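Local coordinates for Lysine/ornithine decarboxylase (Selenomonas ruminantium, PDB 5GJO), which decarboxylates L-lysine and L-ornithine with similar efficiency, using pyridoxal 5'-phosphate, to give cadaverine and putrescine, at residues A[140-145]-A[179-184]; A[45-50]-A[255-260]; A[184-189]-A[229-234]. The protein carries 2 engineered substitutions. All blocks are in the same frame, centred on the assembly; numbering follows the deposited sequence. Where two conformers were deposited one is given.

Interaction 1: residues A[140-145]-A[179-184]; sequences VRNNKA and FHVGSQ. With PLP (pyridoxal-5'-phosphate), chain H; SO4 (sulfate ion), chain C.
At the cofactor-binding mouth of the PLP-binding barrel, Val-140, Asn-142 and Ala-145 back the run Phe-179 to Gln-184, which supplies His-180 and Ser-183 to the PLP pocket. The one hydrogen bond across the contact runs from Asn-142 ND2 to Val-181 O (3.0 Å, N-H...O 150°). The acceptor lies near the amide plane, but the donor stands above the carbonyl plane of Val-181. With CG anti to the backbone N (chi1 -166°), the amide reaches across to this carbonyl while its OD1 turns back to accept Lys-144 N at 2.9 Å, closing an Asx turn. ND2 also donates to Ser-185 OG, so three bonds fix the amide's rotation.

Val-140 adds an apolar patch: its CG1 meets Phe-179 CB at 3.9 Å, the two side chains crossing at about a right angle, and its CG2 lies over the backbone of His-180 and Val-181. Ala-145 CB packs 4.0 Å from Gly-182 CA, where a beta carbon would collide with it. Gly-182 N donates to His-180 ND1 in the ring plane (3.0 Å), leaving the other ring nitrogen, NE2, to donate to PLP O4P at 3.1 Å. Ser-183 OG grips the phosphate through O2P at 2.6 Å and also bonds Arg-259 NH2. Extended Lys-144 leads away from 179-184, its NZ donating to a sulfate O3.

Both segments are loops following neighbouring parallel strands, 133-137 and 173-178. Helix 189-207 covers them, with Ala-190 against Asn-142, Tyr-191 against Val-181, and Ala-194 against Val-140 and Phe-179.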
loop_
_atom_site.group_PDB
_atom_site.type_symbol
_atom_site.label_atom_id
_atom_site.label_comp_id
_atom_site.label_asym_id
_atom_site.label_seq_id
_atom_site.Cartn_x
_atom_site.Cartn_y
_atom_site.Cartn_z
ATOM N N VAL A 140 1.126 16.303 22.584
ATOM C CA VAL A 140 1.295 17.702 22.373
ATOM C C VAL A 140 0.365 18.254 21.285
ATOM O O VAL A 140 -0.227 17.494 20.518
ATOM C CB VAL A 140 2.770 18.035 22.123
ATOM C CG1 VAL A 140 3.605 17.564 23.279
ATOM C CG2 VAL A 140 3.260 17.492 20.771
ATOM N N ARG A 141 0.169 19.557 21.318
ATOM C CA ARG A 141 -0.725 20.275 20.381
ATOM C C ARG A 141 -0.033 20.675 19.091
ATOM O O ARG A 141 1.113 21.028 19.083
ATOM C CB ARG A 141 -1.197 21.590 20.977
ATOM C CG ARG A 141 -2.046 21.437 22.187
ATOM C CD ARG A 141 -2.597 22.821 22.566
ATOM N NE ARG A 141 -3.280 22.551 23.781
ATOM C CZ ARG A 141 -2.768 22.758 24.972
ATOM N NH1 ARG A 141 -1.606 23.362 25.118
ATOM N NH2 ARG A 141 -3.500 22.436 26.028
ATOM N N ASN A 142 -0.780 20.670 17.999
ATOM C CA ASN A 142 -0.305 21.193 16.726
ATOM C C ASN A 142 -1.461 21.414 15.767
ATOM O O ASN A 142 -2.112 20.467 15.404
ATOM C CB ASN A 142 0.742 20.269 16.085
ATOM C CG ASN A 142 1.505 20.941 14.946
ATOM O OD1 ASN A 142 1.153 22.006 14.515
ATOM N ND2 ASN A 142 2.576 20.315 14.492
ATOM N N ASN A 143 -1.646 22.718 15.521
ATOM C CA ASN A 143 -2.743 23.067 14.633
ATOM C C ASN A 143 -2.369 23.023 13.162
ATOM O O ASN A 143 -3.241 23.258 12.318
ATOM C CB ASN A 143 -3.227 24.491 14.920
ATOM C CG ASN A 143 -3.957 24.612 16.238
ATOM O OD1 ASN A 143 -4.530 23.650 16.737
ATOM N ND2 ASN A 143 -3.908 25.799 16.813
ATOM N N LYS A 144 -1.076 22.760 12.843
ATOM C CA LYS A 144 -0.659 22.698 11.458
ATOM C C LYS A 144 0.134 21.439 11.085
ATOM O O LYS A 144 1.131 21.516 10.427
ATOM C CB LYS A 144 0.168 23.940 11.126
ATOM C CG LYS A 144 -0.510 25.252 11.421
ATOM C CD LYS A 144 0.407 26.395 11.059
ATOM C CE LYS A 144 -0.198 27.733 11.391
ATOM N NZ LYS A 144 0.673 28.779 10.811
ATOM N N ALA A 145 -0.374 20.280 11.470
ATOM C CA ALA A 145 0.292 19.037 11.143
ATOM C C ALA A 145 -0.534 18.310 10.105
ATOM O O ALA A 145 -1.715 18.196 10.249
ATOM C CB ALA A 145 0.426 18.172 12.370
ATOM N N PHE A 179 8.499 13.720 22.341
ATOM C CA PHE A 179 7.272 14.160 21.742
ATOM C C PHE A 179 7.458 14.179 20.199
ATOM O O PHE A 179 8.613 14.163 19.685
ATOM C CB PHE A 179 6.757 15.506 22.240
ATOM C CG PHE A 179 7.707 16.645 22.056
ATOM C CD1 PHE A 179 7.806 17.306 20.857
ATOM C CD2 PHE A 179 8.500 17.056 23.055
ATOM C CE1 PHE A 179 8.653 18.362 20.665
ATOM C CE2 PHE A 179 9.378 18.105 22.896
ATOM C CZ PHE A 179 9.448 18.794 21.698
ATOM N N HIS A 180 6.307 14.109 19.516
ATOM C CA HIS A 180 6.330 14.320 18.032
ATOM C C HIS A 180 5.147 15.256 17.783
ATOM O O HIS A 180 4.007 14.943 18.167
ATOM C CB HIS A 180 6.224 13.042 17.284
ATOM C CG HIS A 180 6.655 13.145 15.861
ATOM N ND1 HIS A 180 6.175 14.132 15.041
ATOM C CD2 HIS A 180 7.500 12.404 15.109
ATOM C CE1 HIS A 180 6.654 13.974 13.810
ATOM N NE2 HIS A 180 7.469 12.938 13.820
ATOM N N VAL A 181 5.445 16.363 17.161
ATOM C CA VAL A 181 4.414 17.388 16.933
ATOM C C VAL A 181 3.397 17.008 15.826
ATOM O O VAL A 181 2.310 17.623 15.697
ATOM C CB VAL A 181 4.989 18.779 16.652
ATOM C CG1 VAL A 181 5.829 19.316 17.782
ATOM C CG2 VAL A 181 5.699 18.870 15.326
ATOM N N GLY A 182 3.779 16.005 15.051
ATOM C CA GLY A 182 3.031 15.552 13.895
ATOM C C GLY A 182 3.833 15.713 12.609
ATOM O O GLY A 182 4.783 16.437 12.585
ATOM N N SER A 183 3.454 14.972 11.576
ATOM C CA SER A 183 4.197 14.995 10.320
ATOM C C SER A 183 3.821 16.154 9.401
ATOM O O SER A 183 2.693 16.572 9.364
ATOM C CB SER A 183 4.133 13.664 9.578
ATOM O OG SER A 183 5.184 13.549 8.654
ATOM N N GLN A 184 4.807 16.639 8.657
ATOM C CA GLN A 184 4.625 17.790 7.812
ATOM C C GLN A 184 4.061 18.941 8.618
ATOM O O GLN A 184 2.974 19.366 8.387
ATOM C CB GLN A 184 3.768 17.491 6.580
ATOM C CG GLN A 184 3.674 18.658 5.615
ATOM C CD GLN A 184 4.914 18.835 4.745
ATOM O OE1 GLN A 184 5.915 18.198 4.947
ATOM N NE2 GLN A 184 4.821 19.734 3.775
HETATM N N1 PLP H . 9.997 9.493 14.699
HETATM C C2 PLP H . 8.816 8.923 15.039
HETATM C C2A PLP H . 8.671 8.232 16.369
HETATM C C3 PLP H . 7.665 8.977 14.103
HETATM O O3 PLP H . 6.468 8.412 14.423
HETATM C C4 PLP H . 7.866 9.670 12.811
HETATM C C4A PLP H . 6.779 9.776 11.813
HETATM O O4A PLP H . 5.866 8.967 11.817
HETATM C C5 PLP H . 9.208 10.252 12.560
HETATM C C6 PLP H . 10.199 10.126 13.530
HETATM C C5A PLP H . 9.494 10.975 11.264
HETATM O O4P PLP H . 8.500 11.974 11.048
HETATM P P PLP H . 8.673 13.056 9.868
HETATM O O1P PLP H . 9.923 13.813 10.248
HETATM O O2P PLP H . 7.405 13.873 9.935
HETATM O O3P PLP H . 8.809 12.215 8.620
HETATM S S SO4 C . 3.142 28.910 13.966
HETATM O O1 SO4 C . 4.594 28.592 14.129
HETATM O O2 SO4 C . 2.866 30.240 14.489
HETATM O O3 SO4 C . 2.993 28.929 12.481
HETATM O O4 SO4 C . 2.235 27.886 14.549
#

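Interaction 2: residues A[45-50]-A[255-260]. With PLP (pyridoxal-5'-phosphate), chain H.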
loop_
_atom_site.group_PDB
_atom_site.type_symbol
_atom_site.label_atom_id
_atom_site.label_comp_id
_atom_site.label_asym_id
_atom_site.label_seq_id
_atom_site.Cartn_x
_atom_site.Cartn_y
_atom_site.Cartn_z
ATOM N N ALA A 45 20.326 19.383 18.587
ATOM C CA ALA A 45 19.572 18.124 18.522
ATOM C C ALA A 45 20.288 17.148 17.692
ATOM O O ALA A 45 20.262 17.250 16.437
ATOM C CB ALA A 45 18.169 18.367 17.973
ATOM N N GLY A 46 20.858 16.128 18.362
ATOM C CA GLY A 46 21.480 15.008 17.711
ATOM C C GLY A 46 20.460 14.189 16.917
ATOM O O GLY A 46 19.337 14.074 17.312
ATOM N N VAL A 47 20.866 13.705 15.747
ATOM C CA VAL A 47 19.923 13.061 14.810
ATOM C C VAL A 47 19.786 11.544 14.980
ATOM O O VAL A 47 20.768 10.766 14.905
ATOM C CB VAL A 47 20.356 13.367 13.380
ATOM C CG1 VAL A 47 19.420 12.716 12.376
ATOM C CG2 VAL A 47 20.396 14.844 13.145
ATOM N N PHE A 48 18.569 11.076 15.199
ATOM C CA PHE A 48 18.146 9.696 15.034
ATOM C C PHE A 48 17.260 9.640 13.773
ATOM O O PHE A 48 16.070 9.989 13.808
ATOM C CB PHE A 48 17.266 9.182 16.199
ATOM C CG PHE A 48 18.024 8.869 17.465
ATOM C CD1 PHE A 48 18.424 9.860 18.304
ATOM C CD2 PHE A 48 18.372 7.590 17.771
ATOM C CE1 PHE A 48 19.132 9.570 19.489
ATOM C CE2 PHE A 48 19.085 7.248 18.936
ATOM C CZ PHE A 48 19.470 8.255 19.811
ATOM N N TYR A 49 17.820 9.237 12.660
ATOM C CA TYR A 49 17.079 9.242 11.387
ATOM C C TYR A 49 15.959 8.255 11.426
ATOM O O TYR A 49 16.151 7.062 11.710
ATOM C CB TYR A 49 18.003 8.924 10.203
ATOM C CG TYR A 49 17.256 8.691 8.880
ATOM C CD1 TYR A 49 16.387 9.664 8.385
ATOM C CD2 TYR A 49 17.337 7.518 8.217
ATOM C CE1 TYR A 49 15.625 9.433 7.244
ATOM C CE2 TYR A 49 16.655 7.292 7.009
ATOM C CZ TYR A 49 15.813 8.266 6.513
ATOM O OH TYR A 49 14.992 8.101 5.408
ATOM N N ALA A 50 14.766 8.748 11.149
ATOM C CA ALA A 50 13.537 7.947 11.108
ATOM C C ALA A 50 13.421 7.239 9.765
ATOM O O ALA A 50 12.872 7.689 8.810
ATOM C CB ALA A 50 12.250 8.751 11.516
ATOM N N THR A 255 16.704 14.594 17.945
ATOM C CA THR A 255 15.581 14.734 17.003
ATOM C C THR A 255 15.469 13.495 16.159
ATOM O O THR A 255 16.451 12.815 15.920
ATOM C CB THR A 255 15.742 16.059 16.177
ATOM O OG1 THR A 255 14.589 16.223 15.289
ATOM C CG2 THR A 255 17.083 16.065 15.389
ATOM N N GLU A 256 14.292 13.244 15.624
ATOM C CA GLU A 256 13.948 12.071 14.858
ATOM C C GLU A 256 13.375 12.474 13.483
ATOM O O GLU A 256 12.257 12.077 13.129
ATOM C CB GLU A 256 12.942 11.135 15.610
ATOM C CG GLU A 256 13.469 10.600 16.923
ATOM C CD GLU A 256 12.523 9.646 17.657
ATOM O OE1 GLU A 256 11.558 9.209 16.994
ATOM O OE2 GLU A 256 12.779 9.330 18.887
ATOM N N PRO A 257 14.109 13.232 12.678
ATOM C CA PRO A 257 13.598 13.565 11.351
ATOM C C PRO A 257 13.489 12.324 10.458
ATOM O O PRO A 257 14.444 11.505 10.370
ATOM C CB PRO A 257 14.672 14.513 10.783
ATOM C CG PRO A 257 15.941 13.954 11.447
ATOM C CD PRO A 257 15.425 13.833 12.875
ATOM N N GLY A 258 12.338 12.165 9.778
ATOM C CA GLY A 258 12.155 11.186 8.722
ATOM C C GLY A 258 12.037 11.916 7.360
ATOM O O GLY A 258 12.987 11.943 6.583
ATOM N N ARG A 259 10.857 12.498 7.107
ATOM C CA ARG A 259 10.508 13.087 5.792
ATOM C C ARG A 259 11.581 13.983 5.219
ATOM O O ARG A 259 11.898 13.942 4.023
ATOM C CB ARG A 259 9.196 13.889 5.918
ATOM C CG ARG A 259 8.574 14.218 4.572
ATOM C CD ARG A 259 7.406 15.162 4.814
ATOM N NE ARG A 259 6.320 14.546 5.558
ATOM C CZ ARG A 259 5.410 13.726 5.079
ATOM N NH1 ARG A 259 5.368 13.391 3.798
ATOM N NH2 ARG A 259 4.455 13.280 5.903
ATOM N N TYR A 260 12.114 14.817 6.077
ATOM C CA TYR A 260 13.018 15.872 5.662
ATOM C C TYR A 260 14.320 15.318 5.048
ATOM O O TYR A 260 14.856 15.897 4.148
ATOM C CB TYR A 260 13.303 16.842 6.835
ATOM C CG TYR A 260 14.567 17.646 6.665
ATOM C CD1 TYR A 260 14.583 18.825 5.961
ATOM C CD2 TYR A 260 15.763 17.164 7.137
ATOM C CE1 TYR A 260 15.763 19.527 5.774
ATOM C CE2 TYR A 260 16.945 17.857 6.951
ATOM C CZ TYR A 260 16.940 19.041 6.273
ATOM O OH TYR A 260 18.114 19.707 6.084
HETATM N N1 PLP H . 9.997 9.493 14.699
HETATM C C2 PLP H . 8.816 8.923 15.039
HETATM C C2A PLP H . 8.671 8.232 16.369
HETATM C C3 PLP H . 7.665 8.977 14.103
HETATM O O3 PLP H . 6.468 8.412 14.423
HETATM C C4 PLP H . 7.866 9.670 12.811
HETATM C C4A PLP H . 6.779 9.776 11.813
HETATM O O4A PLP H . 5.866 8.967 11.817
HETATM C C5 PLP H . 9.208 10.252 12.560
HETATM C C6 PLP H . 10.199 10.126 13.530
HETATM C C5A PLP H . 9.494 10.975 11.264
HETATM O O4P PLP H . 8.500 11.974 11.048
HETATM P P PLP H . 8.673 13.056 9.868
HETATM O O1P PLP H . 9.923 13.813 10.248
HETATM O O2P PLP H . 7.405 13.873 9.935
HETATM O O3P PLP H . 8.809 12.215 8.620
HETATM O O HOH W 1 13.448 10.821 4.088
#
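Val-47 and Thr-255 lie side by side on one face of the sheet, pointing the same way, with their CG2 methyls 4.2 Å apart. Thr-255 CG2 also presses on Ala-45 CB at 3.6 Å; the threonine's OG1, anti to its own N (chi1 -177°), is turned to Gly-218 O instead. Further on, Val-47 CG1 meets Pro-257 CG at 3.8 Å, the side chains crossing at about a right angle.

Beneath these groups the backbones pair in parallel. Thr-255 N donates to Gly-46 O, Phe-48 N returns a nearly straight bond to Thr-255 O (2.8 Å, 172°), and Ala-50 N donates to Pro-257 O at 2.9 Å. This is the closure of the TIM barrel, where its first strand, 45-50, meets its last, 252-255.

Past the closure the chain serves the cofactor. Glu-256, extended beyond CG, brings OE1 to 2.8 Å from PLP N1, the carboxylate-to-ring-nitrogen arrangement found in fold-type III decarboxylases. Cut back to an alanine, this position is likely to leave PLP N1 without its carboxylate mate and to open a gap beside Phe-48 CB, where Glu-256 CG now packs. Ala-50 CB sits against the pyridine ring near C5 and C6.

Two backbone N-H groups at the start of helix 259-263 take the phosphate: Gly-258 N to O1P (3.0 Å) and Arg-259 N to O3P (2.6 Å). A beta carbon at Gly-258 would strike PLP C5A. The Tyr-49 ring turns its edge to Gly-258 O, while its OH is bonded to Asn-54 O.

Interaction 3: residues A[184-189]-A[229-234]; sequences QSLSTA and LNVDLA. With SO4 (sulfate ion), chain C.
Leu-186 against Leu-229, Asn-230 and Val-231 forms a small, largely apolar surface contact between two loops of the barrel, without a hydrogen bond between them. One loop follows strand 173-178; the other follows strand 214-216, carries the engineered Cys-226 in a disulfide with the engineered Cys-303, and leads into helix 233-247. Leu-186 carries the contact, touching all three residues opposite. Its CD2 meets Val-231 CG2 at 3.9 Å, the side chains running obliquely to each other, and Leu-229 CD1 at 4.1 Å. With CG anti to the carbonyl carbon (chi1 -50°), the second methyl, CD1, comes to 3.9 Å from Asn-230 OD1. The two side chains cross at about a right angle, and the amide lies against both leucine methyls in van der Waals contact. Leu-229 CD1 also comes within 4.3 Å of Gln-184 NE2, whose hydrogen bond goes to Val-223 O.

Both segments end in helix starts, as expected of the beta-to-alpha connections of a TIM barrel. Asp-232 is the N-cap of helix 233-247, its OD1 accepting from Ala-235 N. Ser-187 stands before the turn into helix 189-207, and its side chain bonds Ala-190 N. The approach to that turn is braced by Ser-185 OG, which donates to Ser-187 O (3.0 Å) in the carbonyl plane, on a lone pair.

A sulfate, probably from the crystallisation liquor, occupies this helix start. Ser-187 OG donates to sulfate O4 at 2.6 Å. Sulfate O1 accepts an almost straight bond from Ala-189 N (2.9 Å, 174°). Thr-188 N adds a weak bond to the same sulfate oxygen. The helix dipole probably helps to hold the anion.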
loop_
_atom_site.group_PDB
_atom_site.type_symbol
_atom_site.label_atom_id
_atom_site.label_comp_id
_atom_site.label_asym_id
_atom_site.label_seq_id
_atom_site.Cartn_x
_atom_site.Cartn_y
_atom_site.Cartn_z
ATOM N N GLN A 184 4.807 16.639 8.657
ATOM C CA GLN A 184 4.625 17.790 7.812
ATOM C C GLN A 184 4.061 18.941 8.618
ATOM O O GLN A 184 2.974 19.366 8.387
ATOM C CB GLN A 184 3.768 17.491 6.580
ATOM C CG GLN A 184 3.674 18.658 5.615
ATOM C CD GLN A 184 4.914 18.835 4.745
ATOM O OE1 GLN A 184 5.915 18.198 4.947
ATOM N NE2 GLN A 184 4.821 19.734 3.775
ATOM N N SER A 185 4.805 19.362 9.628
ATOM C CA SER A 185 4.386 20.453 10.462
ATOM C C SER A 185 4.778 21.777 9.824
ATOM O O SER A 185 5.920 21.993 9.498
ATOM C CB SER A 185 5.031 20.345 11.842
ATOM O OG SER A 185 4.736 21.460 12.608
ATOM N N LEU A 186 3.800 22.640 9.645
ATOM C CA LEU A 186 4.053 23.992 9.184
ATOM C C LEU A 186 4.105 24.954 10.371
ATOM O O LEU A 186 4.203 26.125 10.182
ATOM C CB LEU A 186 3.024 24.426 8.136
ATOM C CG LEU A 186 2.812 23.438 6.978
ATOM C CD1 LEU A 186 1.790 23.905 5.965
ATOM C CD2 LEU A 186 4.125 23.156 6.291
ATOM N N SER A 187 4.051 24.416 11.585
ATOM C CA SER A 187 4.154 25.203 12.820
ATOM C C SER A 187 5.497 25.064 13.472
ATOM O O SER A 187 5.989 23.979 13.645
ATOM C CB SER A 187 3.055 24.794 13.845
ATOM O OG SER A 187 3.229 25.496 15.088
ATOM N N THR A 188 6.162 26.192 13.691
ATOM C CA THR A 188 7.333 26.285 14.583
ATOM C C THR A 188 6.922 26.353 16.059
ATOM O O THR A 188 7.536 25.691 16.965
ATOM C CB THR A 188 8.172 27.461 14.186
ATOM O OG1 THR A 188 8.661 27.256 12.856
ATOM C CG2 THR A 188 9.332 27.666 15.108
ATOM N N ALA A 189 5.844 27.083 16.320
ATOM C CA ALA A 189 5.323 27.237 17.694
ATOM C C ALA A 189 5.005 25.939 18.405
ATOM O O ALA A 189 5.139 25.840 19.657
ATOM C CB ALA A 189 4.062 28.111 17.709
ATOM N N LEU A 229 6.905 24.890 -0.574
ATOM C CA LEU A 229 6.947 24.775 0.921
ATOM C C LEU A 229 6.880 26.206 1.431
ATOM O O LEU A 229 7.767 27.005 1.086
ATOM C CB LEU A 229 8.251 24.097 1.376
ATOM C CG LEU A 229 8.443 24.007 2.932
ATOM C CD1 LEU A 229 7.204 23.353 3.523
ATOM C CD2 LEU A 229 9.682 23.231 3.300
ATOM N N ASN A 230 5.833 26.532 2.192
ATOM C CA ASN A 230 5.602 27.848 2.642
ATOM C C ASN A 230 6.269 28.191 3.956
ATOM O O ASN A 230 5.983 29.238 4.515
ATOM C CB ASN A 230 4.093 28.132 2.666
ATOM C CG ASN A 230 3.363 27.358 3.745
ATOM O OD1 ASN A 230 3.969 26.874 4.704
ATOM N ND2 ASN A 230 2.066 27.158 3.533
ATOM N N VAL A 231 7.201 27.366 4.398
ATOM C CA VAL A 231 7.995 27.569 5.630
ATOM C C VAL A 231 9.436 27.810 5.230
ATOM O O VAL A 231 9.945 27.108 4.392
ATOM C CB VAL A 231 8.007 26.191 6.425
ATOM C CG1 VAL A 231 9.110 26.069 7.447
ATOM C CG2 VAL A 231 6.671 25.978 7.074
ATOM N N ASP A 232 10.121 28.674 5.952
ATOM C CA ASP A 232 11.552 28.818 5.803
ATOM C C ASP A 232 12.178 27.819 6.758
ATOM O O ASP A 232 12.087 28.011 7.957
ATOM C CB ASP A 232 11.904 30.234 6.220
ATOM C CG ASP A 232 13.391 30.481 6.365
ATOM O OD1 ASP A 232 14.198 29.575 6.429
ATOM O OD2 ASP A 232 13.745 31.641 6.417
ATOM N N LEU A 233 12.840 26.784 6.240
ATOM C CA LEU A 233 13.359 25.735 7.135
ATOM C C LEU A 233 14.496 26.189 7.993
ATOM O O LEU A 233 14.600 25.730 9.115
ATOM C CB LEU A 233 13.809 24.449 6.430
ATOM C CG LEU A 233 12.702 23.551 5.944
ATOM C CD1 LEU A 233 13.431 22.554 5.008
ATOM C CD2 LEU A 233 12.064 22.851 7.124
ATOM N N ALA A 234 15.407 27.037 7.483
ATOM C CA ALA A 234 16.432 27.521 8.316
ATOM C C ALA A 234 15.847 28.262 9.546
ATOM O O ALA A 234 16.297 28.048 10.671
ATOM C CB ALA A 234 17.374 28.461 7.535
HETATM S S SO4 C . 3.142 28.910 13.966
HETATM O O1 SO4 C . 4.594 28.592 14.129
HETATM O O2 SO4 C . 2.866 30.240 14.489
HETATM O O3 SO4 C . 2.993 28.929 12.481
HETATM O O4 SO4 C . 2.235 27.886 14.549
#

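Overall arrangement
From the N terminus, strand 45-50 comes first, but its partner 255-260 follows only after some 200 residues, so interaction 2 closes the barrel and encloses the other two. Within that span, interaction 1 closes round helix 160-169 and strand 173-178, tying the loops after strands 133-137 and 173-178. Interaction 3 opens at the same Gln-184 and closes round helix 189-207 and strand 214-216, at 229-234; the two stand in series and do not cross. Lys-144 O with Leu-186 N joins them directly, and one sulfate touches both. PLP is held from both interaction 1 and interaction 2, while Tyr-260 of interaction 2 packs on Leu-233 of interaction 3.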